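Local structure of Peptide/nickel transport system substrate-binding protein (Listeria monocytogenes serotype 1/2a, 5KZT) at residues Glu14-Leu19 and Gln224-Val229; Gln44-Leu49 and Met188-Pro193; Thr74-Lys79 and Val148-Pro153; Ala84-Gly89 and Pro168-Phe173; Pro91-Asp96 and Asp142-Glu147. The protein binds peptide as an OppA-type substrate-binding protein and probably delivers it to a membrane transporter. All coordinates share one frame; numbering follows the deposited sequence.

Interaction 1 of 5, residues Glu14-Leu19 and Gln224-Val229; sequences EQVLNL and QINVQV
N18 and N226 meet amide to amide where two parallel strands, 16-19 and 224-229, run in register. ND2 of N226 donates to OD1 of N18 at 2.8 Å; the donor lies in the carbonyl plane of N18, and the acceptor is within a few degrees of the N226 amide plane. V16 flanks the same amide: its CG1, anti to the backbone N (chi1 172°), comes within 3.4 Å of ND2 of N226. A second shell fixes the rotation of the N226 amide, because NE2 of Q224 donates to its OD1 at 2.9 Å, in plane and on a lone pair. On the other face of the sheet L19 CD1 packs against I225 CG2 at 3.9 Å, with L17 beside them.

Between the faces runs parallel backbone pairing: L17 N to Q224 O, N226 N to L17 O, L19 N to N226 O and a longer bond from Q228 N to L19 O. A water donates to L19 O and accepts from Q228 NE2. Strand 16-21 is outermost in a four-stranded mixed sheet. On the face bearing N18 and N226, accepting at OD1 and donating at ND2 settles which way round the N226 amide sits.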
# COMPACT_ATOMS: atom_id res chain seq x y z
N GLU A 14 -11.91 22.25 -21.38
CA GLU A 14 -12.69 21.65 -20.30
C GLU A 14 -11.81 20.86 -19.31
O GLU A 14 -11.02 20.02 -19.71
CB GLU A 14 -13.77 20.73 -20.89
CG GLU A 14 -14.73 20.13 -19.88
CD GLU A 14 -15.74 19.22 -20.55
OE1 GLU A 14 -15.34 18.13 -21.04
OE2 GLU A 14 -16.94 19.61 -20.61
N GLN A 15 -11.99 21.12 -18.02
CA GLN A 15 -11.17 20.55 -16.99
C GLN A 15 -11.85 19.32 -16.40
O GLN A 15 -12.21 19.29 -15.22
CB GLN A 15 -10.88 21.60 -15.91
CG GLN A 15 -10.15 22.83 -16.44
CD GLN A 15 -8.79 22.47 -17.02
OE1 GLN A 15 -7.96 21.86 -16.35
NE2 GLN A 15 -8.57 22.80 -18.29
N VAL A 16 -11.99 18.30 -17.24
CA VAL A 16 -12.55 17.01 -16.85
C VAL A 16 -11.54 15.96 -17.26
O VAL A 16 -11.12 15.92 -18.42
CB VAL A 16 -13.90 16.73 -17.52
CG1 VAL A 16 -14.37 15.30 -17.26
CG2 VAL A 16 -14.93 17.73 -17.02
N LEU A 17 -11.14 15.12 -16.30
CA LEU A 17 -10.08 14.13 -16.49
C LEU A 17 -10.71 12.74 -16.40
O LEU A 17 -11.56 12.49 -15.54
CB LEU A 17 -9.02 14.34 -15.42
CG LEU A 17 -7.81 13.39 -15.35
CD1 LEU A 17 -6.98 13.41 -16.62
CD2 LEU A 17 -6.97 13.73 -14.13
N ASN A 18 -10.33 11.86 -17.33
CA ASN A 18 -10.88 10.49 -17.42
C ASN A 18 -9.78 9.45 -17.20
O ASN A 18 -8.84 9.33 -18.00
CB ASN A 18 -11.54 10.27 -18.78
CG ASN A 18 -12.77 11.12 -18.98
OD1 ASN A 18 -13.65 11.16 -18.13
ND2 ASN A 18 -12.85 11.80 -20.10
N LEU A 19 -9.89 8.70 -16.11
CA LEU A 19 -8.85 7.78 -15.67
C LEU A 19 -9.42 6.38 -15.61
O LEU A 19 -10.65 6.18 -15.68
CB LEU A 19 -8.31 8.19 -14.30
CG LEU A 19 -7.63 9.55 -14.17
CD1 LEU A 19 -7.18 9.76 -12.73
CD2 LEU A 19 -6.47 9.71 -15.14
N GLN A 224 -14.03 17.82 -12.44
CA GLN A 224 -14.50 16.44 -12.37
C GLN A 224 -13.44 15.45 -12.86
O GLN A 224 -12.76 15.71 -13.85
CB GLN A 224 -15.80 16.28 -13.18
CG GLN A 224 -16.44 14.91 -13.03
CD GLN A 224 -17.93 14.92 -13.25
OE1 GLN A 224 -18.62 15.85 -12.84
NE2 GLN A 224 -18.45 13.87 -13.89
N ILE A 225 -13.31 14.34 -12.14
CA ILE A 225 -12.40 13.26 -12.54
C ILE A 225 -13.25 11.99 -12.57
O ILE A 225 -13.82 11.61 -11.56
CB ILE A 225 -11.20 13.12 -11.58
CG1 ILE A 225 -10.44 14.44 -11.43
CG2 ILE A 225 -10.26 12.01 -12.04
CD1 ILE A 225 -9.51 14.49 -10.22
N ASN A 226 -13.36 11.37 -13.74
CA ASN A 226 -14.16 10.17 -13.93
C ASN A 226 -13.23 8.97 -13.93
O ASN A 226 -12.21 8.98 -14.63
CB ASN A 226 -14.88 10.22 -15.28
CG ASN A 226 -15.80 11.43 -15.41
OD1 ASN A 226 -16.65 11.64 -14.55
ND2 ASN A 226 -15.62 12.22 -16.48
N VAL A 227 -13.59 7.95 -13.15
CA VAL A 227 -12.79 6.73 -13.06
C VAL A 227 -13.63 5.53 -13.43
O VAL A 227 -14.78 5.42 -12.98
CB VAL A 227 -12.22 6.51 -11.64
CG1 VAL A 227 -11.26 5.34 -11.63
CG2 VAL A 227 -11.54 7.78 -11.15
N GLN A 228 -13.06 4.63 -14.24
CA GLN A 228 -13.70 3.35 -14.57
C GLN A 228 -12.71 2.21 -14.40
O GLN A 228 -11.51 2.36 -14.65
CB GLN A 228 -14.31 3.37 -15.96
CG GLN A 228 -13.31 3.61 -17.07
CD GLN A 228 -13.97 3.68 -18.43
OE1 GLN A 228 -14.53 2.69 -18.91
NE2 GLN A 228 -13.90 4.83 -19.06
N VAL A 229 -13.21 1.07 -13.98
CA VAL A 229 -12.40 -0.12 -13.87
C VAL A 229 -12.14 -0.76 -15.23
O VAL A 229 -13.06 -1.02 -15.99
CB VAL A 229 -13.05 -1.13 -12.91
CG1 VAL A 229 -12.25 -2.43 -12.86
CG2 VAL A 229 -13.14 -0.51 -11.52
O HOH W 1 -12.68 7.03 -17.38

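Interaction 2 of 5, residues Gln44-Leu49 and Met188-Pro193; sequences QTNEGL and MLFNGP
N191 meets N46 and E47 where the loop before strand 194-197 passes the chain leaving helix 36-45. Its CB rests beside V92. From there CG takes the position between the backbone N and the carbonyl carbon (chi1 75°), which turns the amide to N46 and E47. At the tip, OD1 takes two hydrogen bonds from opposite faces of its plane: E47 N at 2.9 Å and N46 ND2 at 3.1 Å. The other branch, ND2, donates to E47 O at 3.0 Å, so the amide pairs with both the N-H and the C=O of E47.

The ND2 of N46 also gives a nearly straight bond to L189 O at 3.0 Å, in plane and on a lone pair, while its OD1 accepts from T45 OG1. The carbonyl of T45 receives G192 N at 2.9 Å from above its plane, together with a weak bond from N191 N. G192, having no side chain, lies close against the backbone of T45 and N46. The E47 carboxylate is hydrogen-bonded by Y214 and W215. In this buried loop contact, with no regular pairing between the segments, two asparagine amides supply partners for E47 N, E47 O and L189 O.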
# COMPACT_ATOMS: atom_id res chain seq x y z
N GLN A 44 -7.83 11.93 -2.16
CA GLN A 44 -8.43 13.02 -2.94
C GLN A 44 -9.59 13.70 -2.22
O GLN A 44 -9.87 14.89 -2.45
CB GLN A 44 -8.95 12.52 -4.28
CG GLN A 44 -8.07 11.50 -5.00
CD GLN A 44 -6.61 11.90 -5.10
OE1 GLN A 44 -6.27 13.07 -5.31
NE2 GLN A 44 -5.73 10.92 -4.99
N THR A 45 -10.28 12.92 -1.39
CA THR A 45 -11.55 13.32 -0.79
C THR A 45 -11.41 13.77 0.66
O THR A 45 -12.32 14.38 1.22
CB THR A 45 -12.57 12.17 -0.88
OG1 THR A 45 -12.13 11.05 -0.14
CG2 THR A 45 -12.75 11.72 -2.30
N ASN A 46 -10.27 13.49 1.27
CA ASN A 46 -10.05 13.83 2.66
C ASN A 46 -8.62 14.27 2.85
O ASN A 46 -7.78 14.09 1.98
CB ASN A 46 -10.38 12.63 3.52
CG ASN A 46 -11.85 12.30 3.49
OD1 ASN A 46 -12.30 11.49 2.68
ND2 ASN A 46 -12.62 12.97 4.33
N GLU A 47 -8.35 14.87 4.01
CA GLU A 47 -7.07 15.49 4.24
C GLU A 47 -6.74 15.52 5.73
O GLU A 47 -7.62 15.75 6.55
CB GLU A 47 -7.09 16.91 3.65
CG GLU A 47 -5.76 17.67 3.72
CD GLU A 47 -5.90 19.06 3.14
OE1 GLU A 47 -5.69 19.23 1.91
OE2 GLU A 47 -6.23 19.99 3.91
N GLY A 48 -5.47 15.27 6.05
CA GLY A 48 -4.99 15.30 7.44
C GLY A 48 -4.22 16.57 7.76
O GLY A 48 -4.40 17.61 7.09
N LEU A 49 -3.36 16.47 8.76
CA LEU A 49 -2.56 17.60 9.23
C LEU A 49 -1.52 18.04 8.21
O LEU A 49 -1.24 19.22 8.11
CB LEU A 49 -1.86 17.29 10.55
CG LEU A 49 -2.78 16.99 11.72
CD1 LEU A 49 -1.95 16.42 12.86
CD2 LEU A 49 -3.54 18.24 12.16
N MET A 188 -20.10 8.71 3.12
CA MET A 188 -18.83 9.34 3.42
C MET A 188 -19.02 10.85 3.55
O MET A 188 -19.93 11.42 2.93
CB MET A 188 -17.84 9.08 2.28
CG MET A 188 -17.57 7.62 1.96
SD MET A 188 -16.62 7.40 0.44
CE MET A 188 -15.06 8.10 1.02
N LEU A 189 -18.17 11.47 4.36
CA LEU A 189 -17.99 12.93 4.41
C LEU A 189 -16.59 13.33 3.97
O LEU A 189 -15.62 12.62 4.22
CB LEU A 189 -18.21 13.49 5.82
CG LEU A 189 -19.56 13.92 6.36
CD1 LEU A 189 -19.35 14.68 7.67
CD2 LEU A 189 -20.37 14.75 5.36
N PHE A 190 -16.49 14.50 3.36
CA PHE A 190 -15.28 14.93 2.66
C PHE A 190 -14.74 16.23 3.25
O PHE A 190 -15.49 17.14 3.60
CB PHE A 190 -15.59 15.10 1.16
CG PHE A 190 -16.41 13.97 0.61
CD1 PHE A 190 -15.89 12.66 0.59
CD2 PHE A 190 -17.72 14.17 0.17
CE1 PHE A 190 -16.66 11.60 0.09
CE2 PHE A 190 -18.49 13.12 -0.32
CZ PHE A 190 -17.96 11.83 -0.35
N ASN A 191 -13.41 16.29 3.40
CA ASN A 191 -12.74 17.53 3.79
C ASN A 191 -11.53 17.80 2.91
O ASN A 191 -10.69 18.62 3.25
CB ASN A 191 -12.35 17.52 5.28
CG ASN A 191 -11.14 16.65 5.59
OD1 ASN A 191 -11.00 15.56 5.04
ND2 ASN A 191 -10.27 17.11 6.48
N GLY A 192 -11.47 17.14 1.75
CA GLY A 192 -10.34 17.26 0.84
C GLY A 192 -10.73 18.00 -0.42
O GLY A 192 -11.83 18.55 -0.50
N PRO A 193 -9.82 18.06 -1.41
CA PRO A 193 -10.10 18.78 -2.67
C PRO A 193 -11.33 18.34 -3.45
O PRO A 193 -11.92 19.16 -4.16
CB PRO A 193 -8.83 18.56 -3.50
CG PRO A 193 -7.76 18.28 -2.49
CD PRO A 193 -8.41 17.65 -1.30

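Interaction 3 of 5, residues Thr74-Lys79 and Val148-Pro153; sequences TVYTIK and VTLSKP
T74, V148 and Y76 supply most of the surface buried here, and each meets the opposite chain differently. T74 leads with its methyl: CG2 lies alongside P153, 3.8 Å from CD, the two side chains pointing the same way. Its hydroxyl turns to D72 instead, while its carbonyl oxygen accepts from L150 N at 2.7 Å in an almost straight bond. V148 faces Y76 as an antiparallel hydrogen-bonded pair, Y76 N to V148 O and V148 N to Y76 O both at 2.8 Å. The methyl CG2 of V148, anti to the carbonyl carbon, also reaches I78 CD1 at 4.2 Å.

These pairings join strands 75-79 and 145-149, the two inner strands of a four-stranded antiparallel sheet whose margins are 68-69 and 138-140. The next pair, V75 with T149, is non-hydrogen-bonded; V75 CG2 lies beside both OG1 and CG2 of T149, each at 4.0 Å, on the face opposite Y76 and V148.

The tyrosine uses one flank of its ring. With CG anti to the carbonyl carbon (chi1 -74°), Y76 sends CE1 to L150 CD1 at 3.6 Å, and the leucine crosses the tyrosine at a slant. I157 of helix 157-161 touches both residues.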
# COMPACT_ATOMS: atom_id res chain seq x y z
N THR A 74 9.25 15.08 21.34
CA THR A 74 8.14 14.16 21.60
C THR A 74 6.80 14.80 21.78
O THR A 74 5.81 14.09 21.78
CB THR A 74 8.42 13.26 22.82
OG1 THR A 74 8.37 14.03 24.03
CG2 THR A 74 9.78 12.57 22.66
N VAL A 75 6.73 16.12 21.97
CA VAL A 75 5.45 16.77 22.18
C VAL A 75 5.27 17.84 21.11
O VAL A 75 6.10 18.77 20.99
CB VAL A 75 5.32 17.35 23.61
CG1 VAL A 75 3.97 18.02 23.78
CG2 VAL A 75 5.46 16.24 24.64
N TYR A 76 4.19 17.67 20.34
CA TYR A 76 3.86 18.52 19.21
C TYR A 76 2.57 19.28 19.52
O TYR A 76 1.52 18.67 19.74
CB TYR A 76 3.68 17.67 17.94
CG TYR A 76 4.97 17.14 17.32
CD1 TYR A 76 5.78 16.24 18.00
CD2 TYR A 76 5.36 17.52 16.04
CE1 TYR A 76 6.95 15.75 17.43
CE2 TYR A 76 6.53 17.04 15.47
CZ TYR A 76 7.32 16.15 16.18
OH TYR A 76 8.48 15.66 15.65
N THR A 77 2.64 20.61 19.54
CA THR A 77 1.47 21.47 19.76
C THR A 77 1.09 22.10 18.41
O THR A 77 1.86 22.87 17.84
CB THR A 77 1.77 22.55 20.81
OG1 THR A 77 2.26 21.92 22.01
CG2 THR A 77 0.52 23.35 21.14
N ILE A 78 -0.10 21.75 17.91
CA ILE A 78 -0.48 21.98 16.51
C ILE A 78 -1.75 22.80 16.43
O ILE A 78 -2.76 22.41 16.98
CB ILE A 78 -0.72 20.65 15.79
CG1 ILE A 78 0.54 19.77 15.83
CG2 ILE A 78 -1.13 20.88 14.34
CD1 ILE A 78 0.34 18.33 15.41
N LYS A 79 -1.68 23.95 15.76
CA LYS A 79 -2.83 24.80 15.54
C LYS A 79 -3.49 24.34 14.25
O LYS A 79 -2.80 24.05 13.28
CB LYS A 79 -2.43 26.27 15.46
CG LYS A 79 -1.85 26.77 16.77
CD LYS A 79 -1.38 28.20 16.69
CE LYS A 79 -2.53 29.17 16.55
NZ LYS A 79 -2.29 30.34 17.43
N VAL A 148 -0.09 16.55 20.54
CA VAL A 148 0.25 15.14 20.23
C VAL A 148 1.54 14.79 20.95
O VAL A 148 2.54 15.50 20.83
CB VAL A 148 0.43 14.94 18.71
CG1 VAL A 148 0.94 13.54 18.38
CG2 VAL A 148 -0.88 15.24 17.97
N THR A 149 1.50 13.70 21.71
CA THR A 149 2.67 13.23 22.43
C THR A 149 3.10 11.91 21.79
O THR A 149 2.29 10.97 21.67
CB THR A 149 2.38 13.06 23.95
OG1 THR A 149 1.94 14.30 24.50
CG2 THR A 149 3.63 12.64 24.71
N LEU A 150 4.35 11.84 21.36
CA LEU A 150 4.88 10.65 20.71
C LEU A 150 5.39 9.69 21.76
O LEU A 150 5.69 10.09 22.88
CB LEU A 150 6.02 10.99 19.76
CG LEU A 150 5.71 12.06 18.73
CD1 LEU A 150 6.90 12.20 17.79
CD2 LEU A 150 4.44 11.73 17.97
N SER A 151 5.55 8.44 21.38
CA SER A 151 6.14 7.44 22.26
C SER A 151 7.66 7.64 22.34
O SER A 151 8.27 7.32 23.35
CB SER A 151 5.80 6.04 21.76
OG SER A 151 6.30 5.85 20.46
N LYS A 152 8.24 8.16 21.26
CA LYS A 152 9.65 8.48 21.19
C LYS A 152 9.85 9.38 19.98
O LYS A 152 8.94 9.45 19.15
CB LYS A 152 10.49 7.21 21.05
CG LYS A 152 10.22 6.36 19.81
CD LYS A 152 11.15 5.14 19.85
CE LYS A 152 11.29 4.48 18.49
NZ LYS A 152 9.95 4.05 18.00
N PRO A 153 11.02 10.05 19.88
CA PRO A 153 11.25 10.84 18.67
C PRO A 153 11.05 9.98 17.41
O PRO A 153 11.51 8.84 17.38
CB PRO A 153 12.70 11.30 18.81
CG PRO A 153 12.96 11.33 20.28
CD PRO A 153 12.14 10.19 20.84

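Interaction 4 of 5, residues Ala84-Gly89 and Pro168-Phe173; sequences AKWSNG and PLNEKF
W86 and N170 bring together a loop and the lead-in to a helix, whose CA atoms stay 7.9 Å apart at this pair, so the backbones leave room for an indole between them. On one side, residues 86-89 form a type I beta turn closed by G89 N to W86 O. On the other, the chain from P168 runs extended into helix 171-177.

The indole lies between the two segments. CB of N170 lies over one face of its five-membered ring, 4.0 Å from the centroid and 16° off the normal, a CH-pi contact. ND2 of N170 comes over the same ring system, 3.5 Å from CD1, with the amide plane steep to the ring at 77°. At the far end of the six-membered ring the edge meets the backbone, W86 CH2 being 3.4 Å from P168 O.

N170 is also the N-cap of helix 171-177. Its CG is anti to the backbone N (chi1 -175°), and OD1 accepts from F173 N at 2.9 Å, while ND2 is held by D90. A water bridges this OD1 to N88 ND2, and N88 OD1 accepts from D90 N. NE1 of W86 donates to OD2 of D96 in helix 94-105, which anchors the indole's polar edge.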
# COMPACT_ATOMS: atom_id res chain seq x y z
N ALA A 84 -11.36 25.30 7.77
CA ALA A 84 -11.59 23.96 7.24
C ALA A 84 -12.99 23.45 7.62
O ALA A 84 -13.42 23.57 8.79
CB ALA A 84 -10.52 23.00 7.72
N LYS A 85 -13.70 22.93 6.63
CA LYS A 85 -15.05 22.44 6.78
C LYS A 85 -15.22 21.03 6.22
O LYS A 85 -14.51 20.61 5.30
CB LYS A 85 -16.00 23.38 6.06
CG LYS A 85 -16.29 24.64 6.83
CD LYS A 85 -17.31 25.51 6.11
CE LYS A 85 -17.31 26.93 6.66
NZ LYS A 85 -17.24 26.99 8.15
N TRP A 86 -16.14 20.31 6.83
CA TRP A 86 -16.67 19.07 6.25
C TRP A 86 -17.68 19.41 5.16
O TRP A 86 -18.23 20.52 5.13
CB TRP A 86 -17.35 18.24 7.33
CG TRP A 86 -16.38 17.67 8.32
CD1 TRP A 86 -16.16 18.07 9.60
CD2 TRP A 86 -15.48 16.58 8.08
NE1 TRP A 86 -15.17 17.31 10.18
CE2 TRP A 86 -14.76 16.36 9.28
CE3 TRP A 86 -15.24 15.73 6.97
CZ2 TRP A 86 -13.79 15.35 9.40
CZ3 TRP A 86 -14.27 14.73 7.09
CH2 TRP A 86 -13.55 14.56 8.30
N SER A 87 -17.92 18.45 4.26
CA SER A 87 -18.81 18.65 3.12
C SER A 87 -20.29 18.85 3.49
O SER A 87 -21.09 19.23 2.63
CB SER A 87 -18.66 17.49 2.13
OG SER A 87 -18.83 16.24 2.77
N ASN A 88 -20.65 18.60 4.75
CA ASN A 88 -21.96 18.98 5.30
C ASN A 88 -21.95 20.34 6.03
O ASN A 88 -22.90 20.69 6.73
CB ASN A 88 -22.50 17.87 6.24
CG ASN A 88 -21.70 17.71 7.54
OD1 ASN A 88 -20.66 18.33 7.74
ND2 ASN A 88 -22.23 16.89 8.45
N GLY A 89 -20.86 21.11 5.90
CA GLY A 89 -20.75 22.39 6.58
C GLY A 89 -20.22 22.39 8.01
O GLY A 89 -19.83 23.45 8.49
N PRO A 168 -8.61 13.15 10.13
CA PRO A 168 -9.77 13.32 11.01
C PRO A 168 -11.03 12.67 10.46
O PRO A 168 -11.13 12.38 9.25
CB PRO A 168 -9.92 14.83 11.09
CG PRO A 168 -9.44 15.31 9.76
CD PRO A 168 -8.35 14.37 9.33
N LEU A 169 -11.96 12.37 11.37
CA LEU A 169 -13.30 11.89 11.03
C LEU A 169 -14.33 12.64 11.86
O LEU A 169 -14.07 13.02 13.00
CB LEU A 169 -13.40 10.38 11.29
CG LEU A 169 -12.60 9.51 10.33
CD1 LEU A 169 -12.54 8.08 10.85
CD2 LEU A 169 -13.19 9.56 8.92
N ASN A 170 -15.49 12.84 11.25
CA ASN A 170 -16.62 13.47 11.89
C ASN A 170 -17.40 12.45 12.71
O ASN A 170 -18.17 11.68 12.17
CB ASN A 170 -17.51 14.09 10.81
CG ASN A 170 -18.66 14.89 11.39
OD1 ASN A 170 -19.55 14.36 12.06
ND2 ASN A 170 -18.65 16.18 11.10
N GLU A 171 -17.23 12.47 14.04
CA GLU A 171 -17.80 11.43 14.91
C GLU A 171 -19.31 11.32 14.76
O GLU A 171 -19.86 10.21 14.71
CB GLU A 171 -17.47 11.69 16.38
CG GLU A 171 -18.09 10.68 17.34
CD GLU A 171 -17.56 10.79 18.75
OE1 GLU A 171 -16.76 11.69 19.04
OE2 GLU A 171 -17.98 9.99 19.58
N LYS A 172 -19.98 12.46 14.69
CA LYS A 172 -21.43 12.46 14.56
C LYS A 172 -21.89 11.73 13.30
O LYS A 172 -22.81 10.91 13.33
CB LYS A 172 -21.95 13.90 14.57
CG LYS A 172 -23.45 14.01 14.79
CD LYS A 172 -23.87 15.42 15.22
CE LYS A 172 -23.63 16.46 14.13
NZ LYS A 172 -24.69 17.52 14.10
N PHE A 173 -21.25 12.03 12.20
CA PHE A 173 -21.59 11.39 10.94
C PHE A 173 -21.26 9.89 10.91
O PHE A 173 -22.10 9.08 10.48
CB PHE A 173 -20.87 12.10 9.80
CG PHE A 173 -21.22 11.56 8.44
CD1 PHE A 173 -22.29 12.07 7.74
CD2 PHE A 173 -20.45 10.56 7.86
CE1 PHE A 173 -22.62 11.59 6.47
CE2 PHE A 173 -20.77 10.06 6.60
CZ PHE A 173 -21.85 10.58 5.89
O HOH W 2 -22.10 15.53 11.31

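Interaction 5 of 5, residues Pro91-Asp96 and Asp142-Glu147; sequences PVTAND and DDYTLE
This is a helix start docked on a beta turn: residues 91-96 contain the start of helix 94-105, and the type I turn 142-145 leads into strand 145-149. Its main bond runs from A94 N to D143 O at 2.7 Å, the donor standing above the carbonyl plane rather than on a lone pair. The methyl of A94 fits into the turn, 3.3 Å from D142 O, and also meets L146 CD2 at 3.7 Å.

Both partners are braced from within. T93 is the N-cap and forms a capping box with D96: T93 N donates to D96 OD2, and T93 OG1 takes a weak bond from N95 N. In the turn D142 OD1 accepts from Y144 N, an Asx turn, and from the hydroxyl of T145. Y144 reaches across to the chain before the helix, crossing P91 at about a right angle. Its CG is anti to the carbonyl carbon (chi1 -62°), and its ring carries CE1 to 3.4 Å from V92 O and OH to the same distance from P91 CB. Near the surface N95 ND2 makes only a weak 3.3 Å bond to D143 OD1, the amide and carboxylate planes 76° apart.

Strand 138-140 borders the contact, with A140 touching A94 and N95, while L80, just beyond strand 75-79, packs on A94 and pairs through its backbone with Y144.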
# COMPACT_ATOMS: atom_id res chain seq x y z
N PRO A 91 -17.66 22.43 10.99
CA PRO A 91 -16.23 22.73 10.99
C PRO A 91 -15.37 21.49 11.31
O PRO A 91 -15.84 20.56 11.98
CB PRO A 91 -16.10 23.76 12.12
CG PRO A 91 -17.14 23.32 13.09
CD PRO A 91 -18.30 22.83 12.25
N VAL A 92 -14.15 21.47 10.78
CA VAL A 92 -13.17 20.45 11.13
C VAL A 92 -12.46 20.96 12.38
O VAL A 92 -11.88 22.06 12.38
CB VAL A 92 -12.17 20.17 10.00
CG1 VAL A 92 -11.15 19.10 10.42
CG2 VAL A 92 -12.90 19.76 8.70
N THR A 93 -12.56 20.19 13.46
CA THR A 93 -12.04 20.62 14.77
C THR A 93 -11.07 19.58 15.32
O THR A 93 -10.96 18.46 14.78
CB THR A 93 -13.17 20.81 15.80
OG1 THR A 93 -13.66 19.54 16.21
CG2 THR A 93 -14.30 21.66 15.25
N ALA A 94 -10.40 19.93 16.42
CA ALA A 94 -9.46 19.03 17.10
C ALA A 94 -10.14 17.74 17.52
O ALA A 94 -9.49 16.70 17.55
CB ALA A 94 -8.85 19.71 18.31
N ASN A 95 -11.43 17.82 17.85
CA ASN A 95 -12.20 16.65 18.29
C ASN A 95 -12.29 15.56 17.22
O ASN A 95 -12.37 14.38 17.54
CB ASN A 95 -13.58 17.06 18.75
CG ASN A 95 -13.52 18.03 19.91
OD1 ASN A 95 -12.76 17.82 20.85
ND2 ASN A 95 -14.27 19.11 19.83
N ASP A 96 -12.25 15.97 15.95
CA ASP A 96 -12.31 15.02 14.85
C ASP A 96 -11.04 14.19 14.75
O ASP A 96 -11.09 13.03 14.34
CB ASP A 96 -12.50 15.75 13.52
CG ASP A 96 -13.75 16.58 13.46
OD1 ASP A 96 -14.72 16.34 14.19
OD2 ASP A 96 -13.77 17.50 12.61
N ASP A 142 -8.03 22.86 22.65
CA ASP A 142 -9.27 23.56 22.41
C ASP A 142 -9.77 23.09 21.04
O ASP A 142 -9.16 22.19 20.43
CB ASP A 142 -9.11 25.10 22.56
CG ASP A 142 -8.14 25.74 21.55
OD1 ASP A 142 -8.04 25.32 20.39
OD2 ASP A 142 -7.48 26.73 21.92
N ASP A 143 -10.86 23.67 20.53
CA ASP A 143 -11.43 23.16 19.28
C ASP A 143 -10.50 23.28 18.06
O ASP A 143 -10.69 22.54 17.09
CB ASP A 143 -12.82 23.78 19.03
CG ASP A 143 -13.87 23.25 20.02
OD1 ASP A 143 -13.62 22.21 20.66
OD2 ASP A 143 -14.93 23.88 20.18
N TYR A 144 -9.50 24.17 18.10
CA TYR A 144 -8.56 24.31 16.99
C TYR A 144 -7.08 24.12 17.37
O TYR A 144 -6.20 24.61 16.67
CB TYR A 144 -8.81 25.66 16.29
CG TYR A 144 -10.21 25.69 15.73
CD1 TYR A 144 -10.49 25.12 14.47
CD2 TYR A 144 -11.29 26.20 16.47
CE1 TYR A 144 -11.78 25.09 13.97
CE2 TYR A 144 -12.59 26.18 15.97
CZ TYR A 144 -12.83 25.62 14.73
OH TYR A 144 -14.12 25.60 14.24
N THR A 145 -6.81 23.40 18.46
CA THR A 145 -5.44 23.12 18.90
C THR A 145 -5.32 21.67 19.39
O THR A 145 -6.11 21.24 20.25
CB THR A 145 -5.00 24.07 20.03
OG1 THR A 145 -5.17 25.41 19.59
CG2 THR A 145 -3.51 23.83 20.44
N LEU A 146 -4.33 20.96 18.85
CA LEU A 146 -3.97 19.61 19.32
C LEU A 146 -2.64 19.63 20.04
O LEU A 146 -1.72 20.40 19.69
CB LEU A 146 -3.83 18.64 18.15
CG LEU A 146 -5.08 18.26 17.38
CD1 LEU A 146 -4.68 17.57 16.10
CD2 LEU A 146 -6.00 17.38 18.22
N GLU A 147 -2.54 18.77 21.06
CA GLU A 147 -1.27 18.39 21.61
C GLU A 147 -1.10 16.89 21.35
O GLU A 147 -1.88 16.09 21.87
CB GLU A 147 -1.17 18.66 23.09
CG GLU A 147 0.26 18.50 23.61
CD GLU A 147 0.34 18.47 25.12
OE1 GLU A 147 -0.04 17.42 25.73
OE2 GLU A 147 0.81 19.47 25.70

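Four of the five contacts form a connected group, and interaction 1 stands apart. Interactions 3 and 5 share strand 145-149, with centres 15 Å apart, and are joined by the I78 N to L146 O bond. Interaction 4 adjoins interaction 5 through W86 and D96, and interaction 2, only 9 Å off between centres, through S87 and F190. L49 of interaction 2 packs on I78 and L146. Along the chain interaction 1 encloses all the others, interaction 2 encloses the remaining three, and interactions 3 and 4 alternate. Interactions 2-5 thus knit loops, helix starts and the antiparallel sheet together, while interaction 1 pairs strands of the other sheet, its nearest atoms about 6 Å from interaction 2.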